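Local coordinates for protein probable exosome complex exonuclease 2 (Pyrococcus abyssi, PDB 2PO1) that probably acts as a non-catalytic subunit of the RNA-degrading exosome, helping to shape the active site of its partner Rrp41, at residues C[41-46]-C[51-56]; C[62-67]-C[161-166]; C[143-148]-C[154-159]. One frame throughout, in Å; residues are numbered along the deposited sequence.

How the contacts relate
All three contacts belong to the layer of sheet and helix in the RNase PH fold. Contact 1 pairs the edge strand 39-43 with strand 51-57 and is only partly buried; backbone hydrogen bonds, a serine hydroxyl and one water hold it, with apolar pairs alongside. Contacts 2 and 3 are fully buried and made almost wholly of aliphatic side chains, laying successive parts of helix 152-166 on the sheet, the later on strand 60-71 and the earlier on strand 135-147. Backbone bonding knits the three together: Ala53 of contact 1 pairs with Val64 of contact 2, and Leu63 with His144 of contact 3. Val55 of contact 1 also meets Ile158 and Ala159, so the same helix touches segments of every contact.

Contact 1 (C[41-46]-C[51-56]); sequences IEVGVI and GSALVK
Ser52 turns its hydroxyl into the bend formed by Gly44, Val45 and Ile46. With chi1 at 58°, OG sits between its own backbone N and carbonyl carbon and accepts the amide of Ile46 in a nearly straight bond (Ile46 N to Ser52 OG 2.9 Å, 166° at the hydrogen). Val45 N is equally near but badly angled, so it does not add a second bond. A water extends the grip: it lies 2.6 Å from Ser52 OG and donates to Ile46 O, so the hydroxyl and the water together bridge the N and O of Ile46. The backbone of Ser52 is used as well, since its O receives Gly44 N at 2.8 Å, the donor standing well above the carbonyl plane.

Farther along, Glu42 and Leu54 form the hydrogen-bonded antiparallel pair, with Glu42 N to Leu54 O at 2.8 Å and Leu54 N to Glu42 O at 2.7 Å. Non-hydrogen-bonded pairs flank it: Val43 CG2 rests on Ala53 CB at 3.6 Å, while Ile41 and Val55 lie side by side and point the same way. The chain turns out of the strand at Gly44, whose phi is positive (79°), and Val45 CG2 comes beside Leu54 CB.

This beta hairpin of strands 39-43 and 51-57 lies at one margin of the mixed sheet. Ile41, Val43 and Val55 face helix 152-166, and Ile41 and Val43 also reach helix 247-275; on its other side strand 51-57 bonds to strand 60-71.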
loop_
_atom_site.group_PDB
_atom_site.type_symbol
_atom_site.label_atom_id
_atom_site.label_comp_id
_atom_site.label_asym_id
_atom_site.label_seq_id
_atom_site.Cartn_x
_atom_site.Cartn_y
_atom_site.Cartn_z
ATOM N N ILE C 41 -14.289 -7.815 33.044
ATOM C CA ILE C 41 -14.310 -8.679 31.859
ATOM C C ILE C 41 -15.777 -8.939 31.586
ATOM O O ILE C 41 -16.543 -9.300 32.495
ATOM C CB ILE C 41 -13.561 -10.006 32.085
ATOM C CG1 ILE C 41 -12.109 -9.720 32.459
ATOM C CG2 ILE C 41 -13.607 -10.867 30.802
ATOM C CD1 ILE C 41 -11.405 -10.909 32.973
ATOM N N GLU C 42 -16.201 -8.645 30.375
ATOM C CA GLU C 42 -17.551 -8.942 29.994
ATOM C C GLU C 42 -17.529 -9.557 28.647
ATOM O O GLU C 42 -17.063 -8.944 27.682
ATOM C CB GLU C 42 -18.428 -7.707 29.961
ATOM C CG GLU C 42 -19.918 -8.095 29.939
ATOM C CD GLU C 42 -20.845 -6.921 29.788
ATOM O OE1 GLU C 42 -22.053 -7.165 29.591
ATOM O OE2 GLU C 42 -20.378 -5.762 29.872
ATOM N N VAL C 43 -18.088 -10.750 28.567
ATOM C CA VAL C 43 -17.911 -11.634 27.423
ATOM C C VAL C 43 -19.205 -11.702 26.616
ATOM O O VAL C 43 -20.279 -11.485 27.147
ATOM C CB VAL C 43 -17.353 -12.952 28.004
ATOM C CG1 VAL C 43 -18.196 -14.127 27.753
ATOM C CG2 VAL C 43 -15.933 -13.128 27.618
ATOM N N GLY C 44 -19.114 -11.857 25.308
ATOM C CA GLY C 44 -20.321 -12.023 24.504
ATOM C C GLY C 44 -21.064 -10.745 24.218
ATOM O O GLY C 44 -22.249 -10.759 23.919
ATOM N N VAL C 45 -20.337 -9.638 24.268
ATOM C CA VAL C 45 -20.907 -8.300 24.109
ATOM C C VAL C 45 -21.215 -7.962 22.628
ATOM O O VAL C 45 -22.065 -7.128 22.361
ATOM C CB VAL C 45 -19.959 -7.213 24.721
ATOM C CG1 VAL C 45 -19.770 -7.439 26.180
ATOM C CG2 VAL C 45 -18.607 -7.230 24.046
ATOM N N ILE C 46 -20.491 -8.569 21.681
ATOM C CA ILE C 46 -20.779 -8.377 20.253
ATOM C C ILE C 46 -21.495 -9.653 19.773
ATOM O O ILE C 46 -20.858 -10.660 19.411
ATOM C CB ILE C 46 -19.521 -8.111 19.370
ATOM C CG1 ILE C 46 -18.693 -6.920 19.895
ATOM C CG2 ILE C 46 -19.942 -7.884 17.948
ATOM C CD1 ILE C 46 -19.503 -5.611 20.055
ATOM N N GLY C 51 -17.583 -15.033 19.210
ATOM C CA GLY C 51 -17.210 -14.782 20.592
ATOM C C GLY C 51 -16.739 -13.366 20.713
ATOM O O GLY C 51 -16.340 -12.747 19.727
ATOM N N SER C 52 -16.742 -12.863 21.925
ATOM C CA SER C 52 -16.263 -11.507 22.161
ATOM C C SER C 52 -15.967 -11.269 23.618
ATOM O O SER C 52 -16.429 -12.007 24.474
ATOM C CB SER C 52 -17.244 -10.477 21.607
ATOM O OG SER C 52 -18.509 -10.612 22.173
ATOM N N ALA C 53 -15.148 -10.269 23.928
ATOM C CA ALA C 53 -14.898 -9.979 25.328
ATOM C C ALA C 53 -14.539 -8.512 25.307
ATOM O O ALA C 53 -13.768 -8.023 24.424
ATOM C CB ALA C 53 -13.695 -10.829 25.893
ATOM N N LEU C 54 -15.176 -7.786 26.201
ATOM C CA LEU C 54 -14.762 -6.416 26.506
ATOM C C LEU C 54 -13.961 -6.540 27.811
ATOM O O LEU C 54 -14.508 -7.051 28.809
ATOM C CB LEU C 54 -15.994 -5.532 26.721
ATOM C CG LEU C 54 -15.640 -4.083 27.046
ATOM C CD1 LEU C 54 -14.943 -3.374 25.891
ATOM C CD2 LEU C 54 -16.854 -3.374 27.325
ATOM N N VAL C 55 -12.684 -6.134 27.785
ATOM C CA VAL C 55 -11.852 -6.107 28.988
ATOM C C VAL C 55 -11.446 -4.691 29.343
ATOM O O VAL C 55 -11.089 -3.939 28.479
ATOM C CB VAL C 55 -10.633 -7.025 28.864
ATOM C CG1 VAL C 55 -9.708 -6.886 30.049
ATOM C CG2 VAL C 55 -11.130 -8.479 28.820
ATOM N N LYS C 56 -11.583 -4.327 30.622
ATOM C CA LYS C 56 -11.118 -3.044 31.138
ATOM C C LYS C 56 -10.113 -3.340 32.213
ATOM O O LYS C 56 -10.446 -4.076 33.150
ATOM C CB LYS C 56 -12.295 -2.247 31.718
ATOM C CG LYS C 56 -13.417 -2.054 30.701
ATOM C CD LYS C 56 -14.483 -1.076 31.204
ATOM C CE LYS C 56 -15.782 -1.291 30.442
ATOM N NZ LYS C 56 -16.982 -0.714 31.170
HETATM O O HOH W 1 -19.769 -12.483 20.951
#

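Contact 2 (C[62-67]-C[161-166]); sequences VLVGIK and IAALLN
Ile66 carries CG1 anti to its carbonyl carbon (chi1 -56°) and then bends at chi2 (-65°), which brings CG1 against Ala163 and CD1 against Leu164. Val64, two residues earlier on the same face of the strand, holds CG1 anti to the backbone N (chi1 171°) and presents it to the same alanine. This is helix-on-sheet packing in the RNase PH fold: strand 60-71, inside the sheet, runs beneath the C-terminal part of helix 152-166, and the axes of segments 62-67 and 161-166 approach to 7.8 Å.

The methyl of Ala163 points at the strand and is shared, 3.6 Å from Ile66 CG1 and 3.7 Å from Val64 CG1. Having so small a side chain at this position lets the helix backbone come down close; Ile66 CG1 also reaches the carbonyl carbon of Ala163. With an alanine here in place of Ile66, a gap would probably open beneath Leu164, and Ala163 would lose one of its two strand partners.

Ile141 of the adjacent strand 135-147 touches both Val64 and Ile66 and continues the apolar floor. Ile66 and Leu164 cross at about a right angle, with Ile66 CD1 3.7 Å from Leu164 CD2.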
loop_
_atom_site.group_PDB
_atom_site.type_symbol
_atom_site.label_atom_id
_atom_site.label_comp_id
_atom_site.label_asym_id
_atom_site.label_seq_id
_atom_site.Cartn_x
_atom_site.Cartn_y
_atom_site.Cartn_z
ATOM N N VAL C 62 -10.319 -2.889 25.980
ATOM C CA VAL C 62 -10.108 -3.467 24.692
ATOM C C VAL C 62 -11.236 -4.444 24.388
ATOM O O VAL C 62 -11.738 -5.111 25.282
ATOM C CB VAL C 62 -8.733 -4.135 24.583
ATOM C CG1 VAL C 62 -7.721 -3.558 25.544
ATOM C CG2 VAL C 62 -8.850 -5.546 24.667
ATOM N N LEU C 63 -11.703 -4.445 23.149
ATOM C CA LEU C 63 -12.738 -5.369 22.732
ATOM C C LEU C 63 -12.099 -6.347 21.846
ATOM O O LEU C 63 -11.394 -5.951 20.861
ATOM C CB LEU C 63 -13.678 -4.646 21.779
ATOM C CG LEU C 63 -15.175 -4.808 21.859
ATOM C CD1 LEU C 63 -15.902 -4.205 20.591
ATOM C CD2 LEU C 63 -15.702 -6.223 22.354
ATOM N N VAL C 64 -12.421 -7.613 22.046
ATOM C CA VAL C 64 -11.973 -8.614 21.094
ATOM C C VAL C 64 -13.162 -9.328 20.575
ATOM O O VAL C 64 -14.111 -9.669 21.333
ATOM C CB VAL C 64 -11.002 -9.662 21.766
ATOM C CG1 VAL C 64 -10.703 -10.863 20.819
ATOM C CG2 VAL C 64 -9.793 -8.973 22.115
ATOM N N GLY C 65 -13.163 -9.511 19.267
ATOM C CA GLY C 65 -14.244 -10.266 18.622
ATOM C C GLY C 65 -13.615 -11.498 18.009
ATOM O O GLY C 65 -12.474 -11.436 17.535
ATOM N N ILE C 66 -14.328 -12.631 18.072
ATOM C CA ILE C 66 -13.892 -13.860 17.420
ATOM C C ILE C 66 -14.836 -14.102 16.311
ATOM O O ILE C 66 -16.036 -14.076 16.510
ATOM C CB ILE C 66 -13.939 -15.090 18.378
ATOM C CG1 ILE C 66 -13.103 -14.835 19.643
ATOM C CG2 ILE C 66 -13.540 -16.347 17.640
ATOM C CD1 ILE C 66 -11.601 -14.674 19.466
ATOM N N LYS C 67 -14.313 -14.216 15.101
ATOM C CA LYS C 67 -15.156 -14.625 13.995
ATOM C C LYS C 67 -14.492 -15.796 13.383
ATOM O O LYS C 67 -13.284 -15.763 13.186
ATOM C CB LYS C 67 -15.180 -13.568 12.891
ATOM C CG LYS C 67 -15.587 -12.220 13.306
ATOM C CD LYS C 67 -17.052 -12.216 13.463
ATOM C CE LYS C 67 -17.637 -12.005 12.078
ATOM N NZ LYS C 67 -19.068 -12.087 12.257
ATOM N N ILE C 161 -8.387 -14.444 25.204
ATOM C CA ILE C 161 -8.713 -15.756 25.668
ATOM C C ILE C 161 -10.151 -15.785 26.199
ATOM O O ILE C 161 -10.846 -16.818 26.100
ATOM C CB ILE C 161 -7.684 -16.319 26.703
ATOM C CG1 ILE C 161 -7.920 -17.827 26.903
ATOM C CG2 ILE C 161 -7.732 -15.557 27.971
ATOM C CD1 ILE C 161 -7.460 -18.616 25.607
ATOM N N ALA C 162 -10.604 -14.678 26.763
ATOM C CA ALA C 162 -11.982 -14.676 27.259
ATOM C C ALA C 162 -12.929 -14.743 26.068
ATOM O O ALA C 162 -13.979 -15.370 26.137
ATOM C CB ALA C 162 -12.261 -13.433 28.149
ATOM N N ALA C 163 -12.574 -14.110 24.951
ATOM C CA ALA C 163 -13.472 -14.103 23.795
ATOM C C ALA C 163 -13.500 -15.534 23.201
ATOM O O ALA C 163 -14.554 -16.073 22.855
ATOM C CB ALA C 163 -13.004 -13.079 22.778
ATOM N N LEU C 164 -12.340 -16.194 23.163
ATOM C CA LEU C 164 -12.242 -17.584 22.639
ATOM C C LEU C 164 -13.045 -18.558 23.501
ATOM O O LEU C 164 -13.737 -19.478 22.998
ATOM C CB LEU C 164 -10.761 -17.963 22.601
ATOM C CG LEU C 164 -10.008 -17.347 21.447
ATOM C CD1 LEU C 164 -8.571 -17.619 21.713
ATOM C CD2 LEU C 164 -10.420 -18.082 20.170
ATOM N N LEU C 165 -12.977 -18.355 24.810
ATOM C CA LEU C 165 -13.782 -19.146 25.732
ATOM C C LEU C 165 -15.247 -18.859 25.534
ATOM O O LEU C 165 -16.044 -19.723 25.691
ATOM C CB LEU C 165 -13.427 -18.870 27.181
ATOM C CG LEU C 165 -12.052 -19.431 27.564
ATOM C CD1 LEU C 165 -11.576 -18.703 28.814
ATOM C CD2 LEU C 165 -12.107 -20.960 27.719
ATOM N N ASN C 166 -15.576 -17.626 25.171
ATOM C CA ASN C 166 -16.966 -17.231 24.909
ATOM C C ASN C 166 -17.520 -17.702 23.568
ATOM O O ASN C 166 -18.743 -17.650 23.324
ATOM C CB ASN C 166 -17.035 -15.699 24.905
ATOM C CG ASN C 166 -18.403 -15.182 24.610
ATOM O OD1 ASN C 166 -18.579 -14.466 23.682
ATOM N ND2 ASN C 166 -19.385 -15.545 25.433
#

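Contact 3 (C[143-148]-C[154-159]); sequences VHVLDH and DAIGIA
Strand 135-147 and helix 152-166, joined by a short connection, pack against each other where Val143 and Val145 meet Ile156 in the buried layer between sheet and helix of the RNase PH fold. Ile156 alone supplies the helix side of the touching. Its CG1 lies anti to the carbonyl carbon (chi1 -68°) and chi2 is extended (158°), a shape that spreads the side chain over both valines. The branch CG2 meets Val143, packing against Val143 CG2 at 3.5 Å, slightly tighter than usual for two methyls. Val143 CG1 fills the angle between the branches of Ile156, 3.5 Å from Ile156 CG1 and 3.6 Å from Ile156 CG2. The far end turns to Val145, whose CG2 is 3.7 Å from Ile156 CD1. Both valines cross the isoleucine at about a right angle.

Val87 of strand 82-89 touches both Val143 and Ile156, and Phe97 and Ala93 come up to Val145. Between the two valines, His144, whose CB points away from the helix, is hydrogen-bonded through NE2 to an acidic side chain of a neighbouring subunit, a different protein of the complex. Beyond Val145 the strand ends in a classic beta bulge, Leu146 and Asp147 both opposite Gln61.

With methyl and methylene groups on both sides, the contact gives no directional bonds. What it adds to the seating of the helix is therefore the fit of branched shapes and the burial of apolar surface.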
loop_
_atom_site.group_PDB
_atom_site.type_symbol
_atom_site.label_atom_id
_atom_site.label_comp_id
_atom_site.label_asym_id
_atom_site.label_seq_id
_atom_site.Cartn_x
_atom_site.Cartn_y
_atom_site.Cartn_z
ATOM N N VAL C 143 -8.749 -7.748 17.549
ATOM C CA VAL C 143 -8.586 -7.019 18.811
ATOM C C VAL C 143 -8.730 -5.579 18.413
ATOM O O VAL C 143 -7.945 -5.080 17.561
ATOM C CB VAL C 143 -7.205 -7.126 19.427
ATOM C CG1 VAL C 143 -7.159 -6.223 20.700
ATOM C CG2 VAL C 143 -6.805 -8.614 19.710
ATOM N N HIS C 144 -9.762 -4.950 18.978
ATOM C CA HIS C 144 -10.044 -3.575 18.793
ATOM C C HIS C 144 -9.738 -2.843 20.104
ATOM O O HIS C 144 -10.534 -2.902 21.092
ATOM C CB HIS C 144 -11.527 -3.427 18.447
ATOM C CG HIS C 144 -11.779 -2.550 17.276
ATOM N ND1 HIS C 144 -11.253 -2.815 16.037
ATOM C CD2 HIS C 144 -12.575 -1.462 17.124
ATOM C CE1 HIS C 144 -11.641 -1.880 15.190
ATOM N NE2 HIS C 144 -12.485 -1.082 15.815
ATOM N N VAL C 145 -8.594 -2.161 20.152
ATOM C CA VAL C 145 -8.227 -1.471 21.425
ATOM C C VAL C 145 -9.088 -0.201 21.411
ATOM O O VAL C 145 -9.047 0.518 20.425
ATOM C CB VAL C 145 -6.722 -1.197 21.533
ATOM C CG1 VAL C 145 -6.425 -0.177 22.661
ATOM C CG2 VAL C 145 -5.985 -2.501 21.771
ATOM N N LEU C 146 -9.928 -0.002 22.439
ATOM C CA LEU C 146 -10.868 1.126 22.473
ATOM C C LEU C 146 -10.391 2.299 23.334
ATOM O O LEU C 146 -10.846 3.391 23.128
ATOM C CB LEU C 146 -12.241 0.718 22.991
ATOM C CG LEU C 146 -12.951 -0.409 22.267
ATOM C CD1 LEU C 146 -14.192 -0.722 23.035
ATOM C CD2 LEU C 146 -13.230 -0.008 20.783
ATOM N N ASP C 147 -9.471 2.080 24.276
ATOM C CA ASP C 147 -9.010 3.184 25.135
ATOM C C ASP C 147 -7.721 2.688 25.694
ATOM O O ASP C 147 -7.710 1.672 26.332
ATOM C CB ASP C 147 -9.980 3.396 26.301
ATOM C CG ASP C 147 -10.160 4.853 26.673
ATOM O OD1 ASP C 147 -11.034 5.099 27.529
ATOM O OD2 ASP C 147 -9.484 5.762 26.131
ATOM N N HIS C 148 -6.641 3.401 25.430
ATOM C CA HIS C 148 -5.317 2.977 25.820
ATOM C C HIS C 148 -4.955 3.763 27.070
ATOM O O HIS C 148 -4.688 4.985 27.029
ATOM C CB HIS C 148 -4.357 3.269 24.667
ATOM C CG HIS C 148 -2.924 3.088 25.033
ATOM N ND1 HIS C 148 -2.527 2.391 26.153
ATOM C CD2 HIS C 148 -1.790 3.513 24.423
ATOM C CE1 HIS C 148 -1.210 2.397 26.213
ATOM N NE2 HIS C 148 -0.740 3.068 25.174
ATOM N N ASP C 154 -1.732 -7.060 28.406
ATOM C CA ASP C 154 -2.505 -7.957 29.259
ATOM C C ASP C 154 -3.966 -7.813 28.960
ATOM O O ASP C 154 -4.704 -8.774 28.923
ATOM C CB ASP C 154 -2.278 -7.677 30.728
ATOM C CG ASP C 154 -0.851 -7.899 31.152
ATOM O OD1 ASP C 154 -0.039 -8.148 30.275
ATOM O OD2 ASP C 154 -0.528 -7.832 32.381
ATOM N N ALA C 155 -4.395 -6.592 28.752
ATOM C CA ALA C 155 -5.818 -6.362 28.482
ATOM C C ALA C 155 -6.189 -7.116 27.211
ATOM O O ALA C 155 -7.227 -7.741 27.174
ATOM C CB ALA C 155 -6.080 -4.888 28.335
ATOM N N ILE C 156 -5.313 -7.083 26.178
ATOM C CA ILE C 156 -5.606 -7.745 24.925
ATOM C C ILE C 156 -5.552 -9.258 25.104
ATOM O O ILE C 156 -6.400 -9.963 24.597
ATOM C CB ILE C 156 -4.644 -7.320 23.759
ATOM C CG1 ILE C 156 -4.872 -5.863 23.348
ATOM C CG2 ILE C 156 -4.854 -8.267 22.591
ATOM C CD1 ILE C 156 -3.726 -5.293 22.668
ATOM N N GLY C 157 -4.602 -9.801 25.878
ATOM C CA GLY C 157 -4.571 -11.246 26.035
ATOM C C GLY C 157 -5.746 -11.778 26.854
ATOM O O GLY C 157 -6.263 -12.865 26.594
ATOM N N ILE C 158 -6.130 -11.031 27.871
ATOM C CA ILE C 158 -7.274 -11.408 28.732
ATOM C C ILE C 158 -8.500 -11.411 27.861
ATOM O O ILE C 158 -9.207 -12.406 27.773
ATOM C CB ILE C 158 -7.462 -10.434 29.851
ATOM C CG1 ILE C 158 -6.369 -10.646 30.886
ATOM C CG2 ILE C 158 -8.789 -10.632 30.578
ATOM C CD1 ILE C 158 -6.220 -9.439 31.794
ATOM N N ALA C 159 -8.718 -10.317 27.151
ATOM C CA ALA C 159 -9.860 -10.244 26.221
ATOM C C ALA C 159 -9.832 -11.360 25.192
ATOM O O ALA C 159 -10.877 -11.872 24.846
ATOM C CB ALA C 159 -9.898 -8.912 25.533
#